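Local structure of Alpha/beta hydrolase (Paenibacillus sp. VTT E-133280, 6TJ2) at residues V138-F143 with L229-D234; D107-I112 with P131-R136; W54-F59 with T76-G81; S65-L70 with M274-M279; V122-S127 with K217-L222. The protein probably hydrolyses methyl salicylate to salicylic acid, as an extracellular esterase of the alpha/beta-hydrolase fold related to tobacco salicylic acid binding protein 2. One frame throughout, in Å; residues are numbered along the deposited sequence.

Four of the five contacts lie in or against the parallel sheet of an alpha/beta-hydrolase fold. Interaction 2 pairs the starts of strands 111-117 and 134-139, and interaction 1 pairs the far end of strand 134-139 with strand 226-231, their centres about 21 Å apart. Interaction 5, about 13 Å from interaction 2, packs helices 119-129 and 217-221 beside strand 134-139. Interaction 4 joins helices 61-69 and 272-283; its methionines touch Phe140 of interaction 1, which is nested within the loop that interaction 4 closes. Interaction 3 closes before interactions 1, 2 and 5 open, and ties two loops together. Interaction 1 holds Asp234, the probable triad acid.

Interaction 1: V138-F143 with L229-D234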
# COMPACT_ATOMS: atom_id res chain seq x y z
N VAL A 138 -13.67 8.57 14.17
CA VAL A 138 -12.87 8.47 12.93
C VAL A 138 -11.45 8.87 13.26
O VAL A 138 -11.22 10.02 13.70
CB VAL A 138 -13.46 9.32 11.79
CG1 VAL A 138 -12.57 9.23 10.56
CG2 VAL A 138 -14.88 8.87 11.48
N PHE A 139 -10.53 7.98 13.04
CA PHE A 139 -9.09 8.25 13.15
C PHE A 139 -8.57 8.58 11.78
O PHE A 139 -8.59 7.72 10.89
CB PHE A 139 -8.37 7.03 13.70
CG PHE A 139 -8.70 6.73 15.14
CD1 PHE A 139 -7.80 7.06 16.14
CD2 PHE A 139 -9.88 6.15 15.51
CE1 PHE A 139 -8.11 6.82 17.47
CE2 PHE A 139 -10.20 5.91 16.83
CZ PHE A 139 -9.32 6.30 17.81
N PHE A 140 -8.12 9.78 11.53
CA PHE A 140 -7.61 10.29 10.24
C PHE A 140 -6.11 10.46 10.35
O PHE A 140 -5.66 11.40 10.99
CB PHE A 140 -8.36 11.55 9.82
CG PHE A 140 -7.73 12.36 8.72
CD1 PHE A 140 -7.86 13.74 8.68
CD2 PHE A 140 -7.01 11.74 7.71
CE1 PHE A 140 -7.21 14.47 7.69
CE2 PHE A 140 -6.34 12.47 6.75
CZ PHE A 140 -6.45 13.85 6.74
N ASP A 141 -5.32 9.49 9.86
CA ASP A 141 -3.85 9.56 9.93
C ASP A 141 -3.50 9.93 11.38
O ASP A 141 -2.75 10.89 11.63
CB ASP A 141 -3.26 10.51 8.91
CG ASP A 141 -3.38 10.00 7.50
OD1 ASP A 141 -3.80 8.90 7.31
OD2 ASP A 141 -2.94 10.72 6.57
N ALA A 142 -4.07 9.15 12.28
CA ALA A 142 -4.05 9.43 13.71
C ALA A 142 -3.44 8.28 14.49
O ALA A 142 -3.46 7.11 14.09
CB ALA A 142 -5.44 9.76 14.23
N PHE A 143 -2.88 8.63 15.63
CA PHE A 143 -2.38 7.63 16.59
C PHE A 143 -3.54 7.04 17.35
O PHE A 143 -4.54 7.73 17.67
CB PHE A 143 -1.38 8.30 17.54
CG PHE A 143 -0.21 8.89 16.82
CD1 PHE A 143 0.74 8.04 16.29
CD2 PHE A 143 -0.10 10.25 16.59
CE1 PHE A 143 1.81 8.57 15.55
CE2 PHE A 143 0.94 10.76 15.83
CZ PHE A 143 1.91 9.93 15.36
N LEU A 229 -9.29 6.59 8.38
CA LEU A 229 -9.07 7.27 7.10
C LEU A 229 -7.57 7.47 6.93
O LEU A 229 -6.95 8.13 7.75
CB LEU A 229 -9.87 8.59 7.10
CG LEU A 229 -9.61 9.48 5.88
CD1 LEU A 229 -9.85 8.79 4.53
CD2 LEU A 229 -10.43 10.79 5.98
N TYR A 230 -6.99 6.85 5.90
CA TYR A 230 -5.55 6.79 5.67
C TYR A 230 -5.20 7.39 4.35
O TYR A 230 -5.79 6.96 3.34
CB TYR A 230 -5.08 5.34 5.74
CG TYR A 230 -3.62 5.14 5.46
CD1 TYR A 230 -3.24 4.31 4.44
CD2 TYR A 230 -2.64 5.79 6.18
CE1 TYR A 230 -1.91 4.04 4.20
CE2 TYR A 230 -1.30 5.59 5.89
CZ TYR A 230 -0.94 4.71 4.91
OH TYR A 230 0.42 4.50 4.71
N LEU A 231 -4.25 8.30 4.32
CA LEU A 231 -3.68 8.83 3.08
C LEU A 231 -2.32 8.18 2.83
O LEU A 231 -1.48 8.15 3.71
CB LEU A 231 -3.57 10.34 3.10
CG LEU A 231 -4.83 11.11 3.48
CD1 LEU A 231 -4.58 12.61 3.45
CD2 LEU A 231 -5.99 10.76 2.54
N THR A 232 -2.13 7.64 1.62
CA THR A 232 -1.05 6.65 1.43
C THR A 232 0.35 7.26 1.34
O THR A 232 1.30 6.48 1.41
CB THR A 232 -1.29 5.79 0.20
OG1 THR A 232 -1.20 6.58 -0.98
CG2 THR A 232 -2.63 5.07 0.24
N GLU A 233 0.50 8.59 1.27
CA GLU A 233 1.82 9.21 1.30
C GLU A 233 2.04 9.87 2.68
O GLU A 233 3.00 10.65 2.82
CB GLU A 233 2.00 10.20 0.15
CG GLU A 233 2.28 9.51 -1.20
CD GLU A 233 2.02 10.42 -2.36
OE1 GLU A 233 0.86 10.83 -2.56
OE2 GLU A 233 2.98 10.73 -3.09
N ASP A 234 1.25 9.51 3.69
CA ASP A 234 1.47 10.11 5.04
C ASP A 234 2.62 9.38 5.73
O ASP A 234 2.51 8.17 6.07
CB ASP A 234 0.20 10.06 5.85
CG ASP A 234 0.35 10.90 7.12
OD1 ASP A 234 1.48 11.01 7.61
OD2 ASP A 234 -0.68 11.50 7.52
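Phe139 O accepts Leu229 N at 2.8 Å where strands 134-139 and 226-231 run parallel in the central sheet of the alpha/beta-hydrolase fold. Asp141 N returns to Leu229 O at 3.0 Å, the donor lying almost on the line of the carbonyl bond. Beside this backbone pairing sits the tight apolar part. The Phe140 ring and the Leu229 side chain lie side by side and point the same way, CD2 to CG 3.9 Å, and Leu231 CD1 comes to the ring edge at CE2. Met275 and Met279 of helix 272-283 also pack against Phe140. Toward the partly exposed Thr232 the contact gives out: the turn from Leu231 to Asp234 swings outward, and Thr232 and Glu233 reach a second subunit instead. Asp234 comes back, in a probable Ser-His-Asp triad with Ser117 and His264, its OD2 bonded to His264 ND1. With an alanine at Asp141, Leu231 N would probably lose its side-chain acceptor and a gap would open beside Asp234. The Asp141 and Asp234 carboxylate planes stand 80° apart, OD2 to OD2 2.6 Å. With CG beside its own backbone N (chi1 -70°), Asp141 presents the syn lone pair of OD1 to Leu231 N, 3.1 Å away.

Interaction 2: D107-I112 with P131-R136; sequences DLKDFI and PDRIKR
Arg133 stretches out from CG to NE and crosses Asp107 at about a right angle, the guanidinium and carboxylate planes 78° apart. Its NH1 is gripped twice, by Asp107 OD1 at 2.9 Å and by Leu108 O at 2.9 Å. Both acceptors lie close to the guanidinium plane, but NH1 meets OD1 on its anti side and sits above the carbonyl plane of Leu108. A water donates to OD1 and is weakly bonded by NH2, while Lys109 NZ bonds weakly to Asp107 OD2. A leucine in place of Arg133 would probably leave Asp107 without this salt bridge and Leu108 O without its donor. Here the strands 111-117 and 134-139 of a beta-alpha-beta crossover start side by side, parallel, with a beta bulge shifting their register between Phe111 and Ile112. Phe111 has CG between N and the carbonyl carbon (chi1 60°), which brings its ring under Arg133 O; that oxygen rests over one face, 3.5 Å from CD2. Ile134 CG1 meets the same ring obliquely at CE1, 3.9 Å away. Lys135 crosses Asp110 obliquely, NZ to OD1 a long 4.0 Å, and its amine has a salt bridge to Asp285. Lys135 N bonds to Phe111 O at 2.8 Å.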
# COMPACT_ATOMS: atom_id res chain seq x y z
N ASP A 107 -23.87 21.34 24.02
CA ASP A 107 -24.75 20.16 24.11
C ASP A 107 -24.72 19.38 22.79
O ASP A 107 -25.75 18.90 22.30
CB ASP A 107 -26.18 20.53 24.58
CG ASP A 107 -26.97 19.31 24.99
OD1 ASP A 107 -26.40 18.35 25.50
OD2 ASP A 107 -28.18 19.22 24.68
N LEU A 108 -23.54 19.06 22.28
CA LEU A 108 -23.42 18.37 20.98
C LEU A 108 -23.75 16.91 21.19
O LEU A 108 -23.32 16.33 22.23
CB LEU A 108 -22.00 18.52 20.44
CG LEU A 108 -21.57 19.95 20.15
CD1 LEU A 108 -20.19 20.03 19.52
CD2 LEU A 108 -22.58 20.67 19.29
N LYS A 109 -24.49 16.29 20.27
CA LYS A 109 -24.73 14.85 20.32
C LYS A 109 -24.95 14.29 18.91
O LYS A 109 -25.08 15.08 17.95
CB LYS A 109 -25.85 14.51 21.30
CG LYS A 109 -27.07 15.32 21.03
CD LYS A 109 -28.14 15.20 22.13
CE LYS A 109 -27.96 16.13 23.31
NZ LYS A 109 -29.20 16.17 24.13
N ASP A 110 -24.85 12.99 18.85
CA ASP A 110 -25.00 12.18 17.63
C ASP A 110 -24.04 12.70 16.56
O ASP A 110 -24.40 12.80 15.40
CB ASP A 110 -26.46 12.26 17.15
CG ASP A 110 -26.81 11.19 16.13
OD1 ASP A 110 -26.31 10.03 16.25
OD2 ASP A 110 -27.61 11.55 15.22
N PHE A 111 -22.78 12.90 16.96
CA PHE A 111 -21.76 13.48 16.08
C PHE A 111 -20.67 12.44 15.78
O PHE A 111 -20.42 11.47 16.51
CB PHE A 111 -21.21 14.79 16.65
CG PHE A 111 -20.54 14.70 17.98
CD1 PHE A 111 -19.23 14.25 18.15
CD2 PHE A 111 -21.24 15.09 19.11
CE1 PHE A 111 -18.66 14.22 19.41
CE2 PHE A 111 -20.67 15.00 20.36
CZ PHE A 111 -19.39 14.56 20.52
N ILE A 112 -19.99 12.78 14.71
CA ILE A 112 -18.77 12.04 14.28
C ILE A 112 -17.59 12.72 14.94
O ILE A 112 -17.35 13.91 14.67
CB ILE A 112 -18.64 12.06 12.75
CG1 ILE A 112 -19.90 11.50 12.09
CG2 ILE A 112 -17.40 11.31 12.32
CD1 ILE A 112 -20.03 11.78 10.70
N PRO A 131 -19.41 8.99 25.97
CA PRO A 131 -19.67 7.96 24.98
C PRO A 131 -21.06 7.98 24.35
O PRO A 131 -21.26 7.65 23.20
CB PRO A 131 -19.51 6.66 25.76
CG PRO A 131 -19.66 7.05 27.22
CD PRO A 131 -19.02 8.42 27.28
N ASP A 132 -22.03 8.40 25.14
CA ASP A 132 -23.44 8.37 24.70
C ASP A 132 -23.66 9.51 23.71
O ASP A 132 -24.75 9.52 23.11
CB ASP A 132 -24.41 8.42 25.89
CG ASP A 132 -24.42 7.14 26.74
OD1 ASP A 132 -23.90 6.08 26.26
OD2 ASP A 132 -24.91 7.20 27.91
N ARG A 133 -22.72 10.44 23.52
CA ARG A 133 -22.89 11.59 22.59
C ARG A 133 -22.35 11.27 21.17
O ARG A 133 -22.58 12.06 20.28
CB ARG A 133 -22.20 12.85 23.11
CG ARG A 133 -22.84 13.41 24.36
CD ARG A 133 -22.13 14.68 24.74
NE ARG A 133 -22.71 15.20 25.98
CZ ARG A 133 -23.65 16.11 26.04
NH1 ARG A 133 -24.13 16.69 24.96
NH2 ARG A 133 -24.12 16.43 27.24
N ILE A 134 -21.65 10.16 21.00
CA ILE A 134 -20.83 9.93 19.80
C ILE A 134 -21.48 8.88 18.90
O ILE A 134 -21.75 7.76 19.38
CB ILE A 134 -19.41 9.55 20.22
CG1 ILE A 134 -18.74 10.67 21.04
CG2 ILE A 134 -18.59 9.19 18.99
CD1 ILE A 134 -17.51 10.20 21.75
N LYS A 135 -21.69 9.24 17.65
CA LYS A 135 -22.22 8.32 16.62
C LYS A 135 -21.12 7.37 16.11
O LYS A 135 -21.40 6.18 15.88
CB LYS A 135 -22.84 9.15 15.48
CG LYS A 135 -23.39 8.36 14.29
CD LYS A 135 -23.58 9.24 13.07
CE LYS A 135 -24.99 9.58 12.69
NZ LYS A 135 -25.85 8.37 12.68
N ARG A 136 -19.92 7.89 15.86
CA ARG A 136 -18.81 7.15 15.22
C ARG A 136 -17.54 7.92 15.52
O ARG A 136 -17.58 9.17 15.60
CB ARG A 136 -19.08 7.00 13.71
CG ARG A 136 -17.99 6.27 12.93
CD ARG A 136 -18.40 5.92 11.51
NE ARG A 136 -19.31 4.82 11.44
CZ ARG A 136 -18.95 3.51 11.30
NH1 ARG A 136 -17.70 3.03 11.17
NH2 ARG A 136 -19.94 2.63 11.28
O HOH W 1 -24.61 19.46 27.84
O HOH W 2 -25.55 10.66 20.61

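Interaction 3: W54-F59 with T76-G81; sequences WATAGF and TPEYAG
Two loops at the C-terminal ends of strands 46-50 and 73-75, neighbours in the parallel sheet, meet where a carboxylate takes the amide of Ala57, the first residue of a 3-10 segment. Ala57 N gives its proton to Glu78 OE1 at 2.9 Å in a nearly straight bond (164°). The amide approaches on the syn side of that oxygen, 34° out of the carboxylate plane. Glu78 leaves its backbone with CG anti to N (chi1 -168°), then bends at the next bond, which brings the acid to the 54-59 loop. Its other oxygen, OE2, accepts the neighbouring Tyr79 N at 2.9 Å, from the anti side, and also His51 NE2, so each end of the group is engaged and its rotation is fixed. Round the amide bond the packing is light. Thr56 CB lies 3.5 Å from Glu78 OE1, and the methyl of Ala57 points at the other loop, its CB 3.4 Å from Thr76 O. Thr56 OG1 turns the other way and accepts Gly58 N at 3.2 Å. Behind Glu78, the Tyr79 ring stacks on His51 and its hydroxyl bonds to His51 O. Glu78 thus joins the 54-59 loop to the chain leaving strand 73-75, while Thr56 shapes the start of the 3-10 segment as an ST turn.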
# COMPACT_ATOMS: atom_id res chain seq x y z
N TRP A 54 1.50 20.47 16.59
CA TRP A 54 2.11 21.40 15.63
C TRP A 54 0.98 21.96 14.74
O TRP A 54 1.20 22.11 13.53
CB TRP A 54 3.24 20.77 14.84
CG TRP A 54 4.28 20.16 15.69
CD1 TRP A 54 5.17 20.82 16.51
CD2 TRP A 54 4.48 18.77 15.98
NE1 TRP A 54 5.93 19.93 17.22
CE2 TRP A 54 5.52 18.65 16.92
CE3 TRP A 54 3.88 17.61 15.45
CZ2 TRP A 54 5.92 17.41 17.41
CZ3 TRP A 54 4.30 16.40 15.93
CH2 TRP A 54 5.30 16.31 16.87
N ALA A 55 -0.17 22.22 15.30
CA ALA A 55 -1.35 22.64 14.54
C ALA A 55 -2.28 23.37 15.49
O ALA A 55 -2.20 23.24 16.71
CB ALA A 55 -2.03 21.48 13.89
N THR A 56 -3.20 24.12 14.93
CA THR A 56 -4.30 24.78 15.64
C THR A 56 -5.61 24.36 14.98
O THR A 56 -5.64 23.60 13.99
CB THR A 56 -4.16 26.31 15.57
OG1 THR A 56 -4.37 26.75 14.23
CG2 THR A 56 -2.80 26.79 16.03
N ALA A 57 -6.72 24.86 15.51
CA ALA A 57 -8.05 24.61 14.89
C ALA A 57 -8.06 25.08 13.43
O ALA A 57 -8.87 24.55 12.64
CB ALA A 57 -9.10 25.35 15.71
N GLY A 58 -7.22 26.05 13.07
CA GLY A 58 -7.10 26.58 11.69
C GLY A 58 -6.67 25.53 10.69
O GLY A 58 -6.85 25.73 9.48
N PHE A 59 -6.09 24.43 11.15
CA PHE A 59 -5.73 23.29 10.28
C PHE A 59 -6.92 22.93 9.42
O PHE A 59 -6.69 22.52 8.28
CB PHE A 59 -5.31 22.10 11.14
CG PHE A 59 -4.87 20.85 10.44
CD1 PHE A 59 -3.68 20.88 9.76
CD2 PHE A 59 -5.62 19.70 10.38
CE1 PHE A 59 -3.17 19.74 9.15
CE2 PHE A 59 -5.12 18.57 9.72
CZ PHE A 59 -3.91 18.60 9.13
N THR A 76 -14.88 22.84 14.95
CA THR A 76 -13.40 22.73 15.01
C THR A 76 -12.89 23.41 16.29
O THR A 76 -12.34 24.49 16.21
CB THR A 76 -12.75 23.33 13.78
OG1 THR A 76 -13.05 24.72 13.61
CG2 THR A 76 -13.23 22.62 12.53
N PRO A 77 -13.08 22.78 17.44
CA PRO A 77 -12.67 23.42 18.70
C PRO A 77 -11.16 23.57 18.78
O PRO A 77 -10.40 22.68 18.34
CB PRO A 77 -13.18 22.43 19.76
CG PRO A 77 -13.25 21.10 19.04
CD PRO A 77 -13.68 21.47 17.65
N GLU A 78 -10.75 24.61 19.46
CA GLU A 78 -9.37 24.69 19.94
C GLU A 78 -9.31 24.03 21.34
O GLU A 78 -10.38 23.82 21.98
CB GLU A 78 -8.92 26.14 20.05
CG GLU A 78 -7.43 26.31 20.27
CD GLU A 78 -6.70 25.47 19.25
OE1 GLU A 78 -6.48 26.01 18.13
OE2 GLU A 78 -6.29 24.34 19.59
N TYR A 79 -8.13 23.61 21.75
CA TYR A 79 -7.98 22.91 23.04
C TYR A 79 -6.80 23.47 23.82
O TYR A 79 -6.03 24.19 23.29
CB TYR A 79 -8.02 21.39 22.83
CG TYR A 79 -7.01 20.76 21.90
CD1 TYR A 79 -5.67 20.66 22.22
CD2 TYR A 79 -7.43 20.15 20.74
CE1 TYR A 79 -4.78 19.98 21.40
CE2 TYR A 79 -6.56 19.48 19.90
CZ TYR A 79 -5.23 19.38 20.24
OH TYR A 79 -4.37 18.69 19.45
N ALA A 80 -6.72 23.02 25.06
CA ALA A 80 -5.81 23.62 26.06
C ALA A 80 -4.37 23.62 25.55
O ALA A 80 -3.91 22.65 24.93
CB ALA A 80 -5.92 22.93 27.37
N GLY A 81 -3.68 24.73 25.79
CA GLY A 81 -2.27 24.88 25.45
C GLY A 81 -1.99 24.99 23.97
O GLY A 81 -0.82 24.98 23.55

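Interaction 4: S65-L70 with M274-M279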
# COMPACT_ATOMS: atom_id res chain seq x y z
N SER A 65 -14.79 24.03 5.53
CA SER A 65 -15.60 24.86 4.60
C SER A 65 -16.20 23.95 3.53
O SER A 65 -17.41 24.07 3.21
CB SER A 65 -14.77 25.89 3.95
OG SER A 65 -15.50 26.57 2.96
N GLU A 66 -15.45 23.01 3.00
CA GLU A 66 -15.99 22.08 1.96
C GLU A 66 -17.03 21.14 2.56
O GLU A 66 -18.01 20.79 1.88
CB GLU A 66 -14.86 21.36 1.23
CG GLU A 66 -14.01 22.28 0.38
CD GLU A 66 -14.73 22.98 -0.74
OE1 GLU A 66 -15.58 22.34 -1.35
OE2 GLU A 66 -14.35 24.14 -1.03
N LEU A 67 -16.83 20.65 3.77
CA LEU A 67 -17.85 19.83 4.44
C LEU A 67 -19.14 20.61 4.62
O LEU A 67 -20.24 20.02 4.40
CB LEU A 67 -17.35 19.32 5.79
CG LEU A 67 -16.42 18.13 5.73
CD1 LEU A 67 -15.75 17.94 7.11
CD2 LEU A 67 -17.14 16.88 5.31
N ARG A 68 -19.05 21.89 4.98
CA ARG A 68 -20.27 22.70 5.19
C ARG A 68 -21.01 22.88 3.85
O ARG A 68 -22.23 22.87 3.84
CB ARG A 68 -19.94 24.03 5.84
CG ARG A 68 -19.49 23.90 7.28
CD ARG A 68 -19.22 25.24 7.96
NE ARG A 68 -18.52 25.05 9.22
CZ ARG A 68 -17.26 25.27 9.46
NH1 ARG A 68 -16.49 25.88 8.57
NH2 ARG A 68 -16.72 24.91 10.61
N LYS A 69 -20.27 23.00 2.75
CA LYS A 69 -20.91 23.15 1.42
C LYS A 69 -21.69 21.89 1.07
O LYS A 69 -22.64 22.02 0.27
CB LYS A 69 -19.88 23.45 0.34
CG LYS A 69 -19.20 24.79 0.44
CD LYS A 69 -18.12 24.91 -0.62
CE LYS A 69 -17.28 26.15 -0.52
NZ LYS A 69 -16.26 26.15 -1.61
N LEU A 70 -21.33 20.71 1.56
CA LEU A 70 -22.04 19.44 1.35
C LEU A 70 -23.24 19.32 2.28
O LEU A 70 -23.92 18.28 2.21
CB LEU A 70 -21.05 18.29 1.56
CG LEU A 70 -19.94 18.18 0.54
CD1 LEU A 70 -18.91 17.16 0.95
CD2 LEU A 70 -20.51 17.86 -0.83
N MET A 274 -11.87 16.99 -1.96
CA MET A 274 -11.59 15.55 -1.93
C MET A 274 -11.51 15.04 -0.48
O MET A 274 -12.10 13.99 -0.14
CB MET A 274 -10.27 15.29 -2.66
CG MET A 274 -9.90 13.84 -2.71
SD MET A 274 -8.15 13.58 -3.06
CE MET A 274 -7.50 14.00 -1.43
N MET A 275 -10.89 15.80 0.40
CA MET A 275 -10.81 15.41 1.81
C MET A 275 -12.16 15.36 2.49
O MET A 275 -12.47 14.41 3.24
CB MET A 275 -9.87 16.31 2.62
CG MET A 275 -8.42 16.19 2.23
SD MET A 275 -7.74 14.47 2.34
CE MET A 275 -8.40 14.02 3.94
N ALA A 276 -13.01 16.35 2.22
CA ALA A 276 -14.38 16.35 2.76
C ALA A 276 -15.11 15.10 2.30
O ALA A 276 -15.76 14.44 3.10
CB ALA A 276 -15.08 17.62 2.31
N GLU A 277 -14.98 14.74 1.03
CA GLU A 277 -15.65 13.53 0.53
C GLU A 277 -15.13 12.29 1.24
O GLU A 277 -15.93 11.40 1.57
CB GLU A 277 -15.47 13.43 -0.98
CG GLU A 277 -16.16 14.53 -1.76
CD GLU A 277 -15.73 14.54 -3.22
OE1 GLU A 277 -14.78 13.79 -3.61
OE2 GLU A 277 -16.33 15.29 -3.98
N LEU A 278 -13.85 12.21 1.48
CA LEU A 278 -13.28 11.07 2.20
C LEU A 278 -13.77 11.00 3.64
O LEU A 278 -14.06 9.91 4.19
CB LEU A 278 -11.75 11.08 2.20
CG LEU A 278 -11.12 10.79 0.83
CD1 LEU A 278 -9.66 11.13 0.86
CD2 LEU A 278 -11.36 9.32 0.43
N MET A 279 -13.91 12.16 4.27
CA MET A 279 -14.39 12.19 5.66
C MET A 279 -15.84 11.77 5.73
O MET A 279 -16.24 11.08 6.68
CB MET A 279 -14.20 13.59 6.25
CG MET A 279 -12.74 13.90 6.45
SD MET A 279 -12.48 15.60 6.89
CE MET A 279 -10.82 15.57 7.58
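Ala276 CB is the centre of this helix-helix contact, touched by Glu66, Leu67 and Leu70. Leu67 comes closest, its CG 3.7 Å from the methyl, and its CD2 reaches past to Ala276 O at 3.6 Å. Glu66 contributes only its CB, 3.9 Å from Ala276 CB, and Leu70 adds CD1 at 4.1 Å, on the more exposed margin. One turn further along, Met279 SD lies 4.0 Å from Leu67 CD1, the two side chains crossing at about a right angle. Leu67 carries CG beside its backbone N (chi1 -79°), which brings it to the alanine, and the second torsion (167°) sets CD1 toward the sulfur and CD2 toward Ala276 O. In the next shell, Glu66 bends away from the interface and its OE2 takes Lys69 NZ at 2.8 Å, a salt bridge within one helical turn. Leu67 also touches His72 and Val280. Met279, extended beyond CG, runs on to Trp60 and Phe140, toward the sheet. The short axes pass 8.6 Å apart at a crossing angle of -64°, a spacing that the small alanine at the centre permits. No hydrogen bond crosses. This is apolar packing between two helices flanking the parallel sheet of an alpha/beta-hydrolase fold.

Interaction 5: V122-S127 with K217-L222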
# COMPACT_ATOMS: atom_id res chain seq x y z
N VAL A 122 -6.63 12.16 21.73
CA VAL A 122 -7.65 13.05 22.30
C VAL A 122 -9.04 12.50 22.02
O VAL A 122 -9.89 12.50 22.93
CB VAL A 122 -7.46 14.47 21.78
CG1 VAL A 122 -8.54 15.37 22.38
CG2 VAL A 122 -6.06 15.00 22.11
N ILE A 123 -9.32 12.01 20.82
CA ILE A 123 -10.65 11.41 20.60
C ILE A 123 -10.83 10.17 21.47
O ILE A 123 -11.97 9.89 21.93
CB ILE A 123 -11.03 11.18 19.13
CG1 ILE A 123 -10.24 10.03 18.50
CG2 ILE A 123 -10.88 12.49 18.38
CD1 ILE A 123 -10.42 9.93 17.00
N GLN A 124 -9.75 9.40 21.73
CA GLN A 124 -9.88 8.25 22.66
C GLN A 124 -10.30 8.74 24.04
O GLN A 124 -11.25 8.18 24.63
CB GLN A 124 -8.57 7.48 22.73
CG GLN A 124 -8.22 6.69 21.46
CD GLN A 124 -6.83 6.13 21.59
OE1 GLN A 124 -5.88 6.88 21.90
NE2 GLN A 124 -6.68 4.81 21.42
N THR A 125 -9.59 9.68 24.61
CA THR A 125 -9.83 10.09 25.99
C THR A 125 -11.13 10.87 26.10
O THR A 125 -11.87 10.69 27.10
CB THR A 125 -8.64 10.84 26.56
OG1 THR A 125 -8.37 11.97 25.74
CG2 THR A 125 -7.42 9.97 26.71
N VAL A 126 -11.51 11.61 25.07
CA VAL A 126 -12.81 12.29 25.06
C VAL A 126 -13.96 11.29 25.03
O VAL A 126 -14.94 11.42 25.79
CB VAL A 126 -12.89 13.31 23.92
CG1 VAL A 126 -14.30 13.84 23.68
CG2 VAL A 126 -11.93 14.47 24.19
N SER A 127 -13.85 10.27 24.18
CA SER A 127 -14.92 9.28 24.02
C SER A 127 -15.15 8.55 25.33
O SER A 127 -16.31 8.13 25.53
CB SER A 127 -14.65 8.37 22.89
OG SER A 127 -13.63 7.48 23.24
N LYS A 217 -8.51 1.86 29.03
CA LYS A 217 -9.36 0.67 29.23
C LYS A 217 -10.80 0.96 28.82
O LYS A 217 -11.44 0.10 28.15
CB LYS A 217 -9.32 0.25 30.70
CG LYS A 217 -7.95 -0.22 31.15
CD LYS A 217 -8.03 -0.82 32.55
CE LYS A 217 -6.78 -1.61 32.85
NZ LYS A 217 -5.59 -0.74 32.90
N LYS A 218 -11.33 2.13 29.21
CA LYS A 218 -12.72 2.46 28.88
C LYS A 218 -12.86 2.52 27.35
O LYS A 218 -13.80 1.97 26.81
CB LYS A 218 -13.23 3.69 29.63
CG LYS A 218 -14.63 4.07 29.22
CD LYS A 218 -15.38 4.91 30.24
CE LYS A 218 -16.86 5.04 29.94
NZ LYS A 218 -17.52 3.71 29.96
N PHE A 219 -11.96 3.25 26.68
CA PHE A 219 -12.03 3.38 25.21
C PHE A 219 -12.12 2.01 24.53
O PHE A 219 -12.95 1.82 23.64
CB PHE A 219 -10.83 4.15 24.67
CG PHE A 219 -10.78 4.14 23.17
CD1 PHE A 219 -11.63 4.95 22.44
CD2 PHE A 219 -9.99 3.25 22.47
CE1 PHE A 219 -11.67 4.87 21.07
CE2 PHE A 219 -10.03 3.18 21.08
CZ PHE A 219 -10.85 4.01 20.38
N TYR A 220 -11.26 1.10 24.97
CA TYR A 220 -11.18 -0.25 24.34
C TYR A 220 -12.36 -1.14 24.77
O TYR A 220 -12.52 -2.15 24.09
CB TYR A 220 -9.82 -0.90 24.58
CG TYR A 220 -8.78 -0.27 23.70
CD1 TYR A 220 -8.81 -0.47 22.33
CD2 TYR A 220 -7.86 0.61 24.17
CE1 TYR A 220 -7.88 0.13 21.49
CE2 TYR A 220 -6.94 1.26 23.36
CZ TYR A 220 -6.95 1.02 21.99
OH TYR A 220 -6.09 1.63 21.12
N SER A 221 -13.23 -0.72 25.68
CA SER A 221 -14.48 -1.46 25.99
C SER A 221 -15.68 -0.86 25.26
O SER A 221 -16.70 -1.54 25.21
CB SER A 221 -14.70 -1.44 27.47
OG SER A 221 -15.19 -0.16 27.88
N LEU A 222 -15.56 0.32 24.67
CA LEU A 222 -16.69 1.04 24.02
C LEU A 222 -17.17 0.28 22.79
O LEU A 222 -16.33 -0.28 22.09
CB LEU A 222 -16.25 2.44 23.59
CG LEU A 222 -15.92 3.42 24.71
CD1 LEU A 222 -15.59 4.81 24.15
CD2 LEU A 222 -17.04 3.49 25.73
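A nearly perpendicular helix crossing, held mainly by an aliphatic-aromatic contact, sets the short, weakly bonded helix 217-221 against helix 119-129. Their short axes pass 8.7 Å apart at 85°. Gln124 CG stands over the middle of the Phe219 ring, 3.7 Å from the centroid and only 2° off the ring normal, a CH-pi contact. CG anti to the backbone N carries the Phe219 ring to helix 119-129, and its second torsion turns a face to Gln124. The Gln124 amide is steeply inclined to the ring, their planes 73° apart. Its NE2 goes on toward Tyr220 OH, 3.2 Å away, and both groups bond to Pro145 O, which gives the two polar ends a shared acceptor. At the ring edge, near its plane, Ser127 OG comes within 3.3 Å of Phe219 CD1. That hydroxyl is committed to its own helix, donating to Gln124 O at 2.8 Å, and so offers its oxygen to carbon neighbours, among them Leu222 CD1 at 3.4 Å. Phe219 CD2 lies over the Tyr220 ring. On the sheet side Gln124 meets Phe139 and Ser127 meets Ile134 and Ile137, so helix 119-129 packs on strand 134-139; Phe219 also reaches Phe139, and helix 92-105 touches Val122 and Val126.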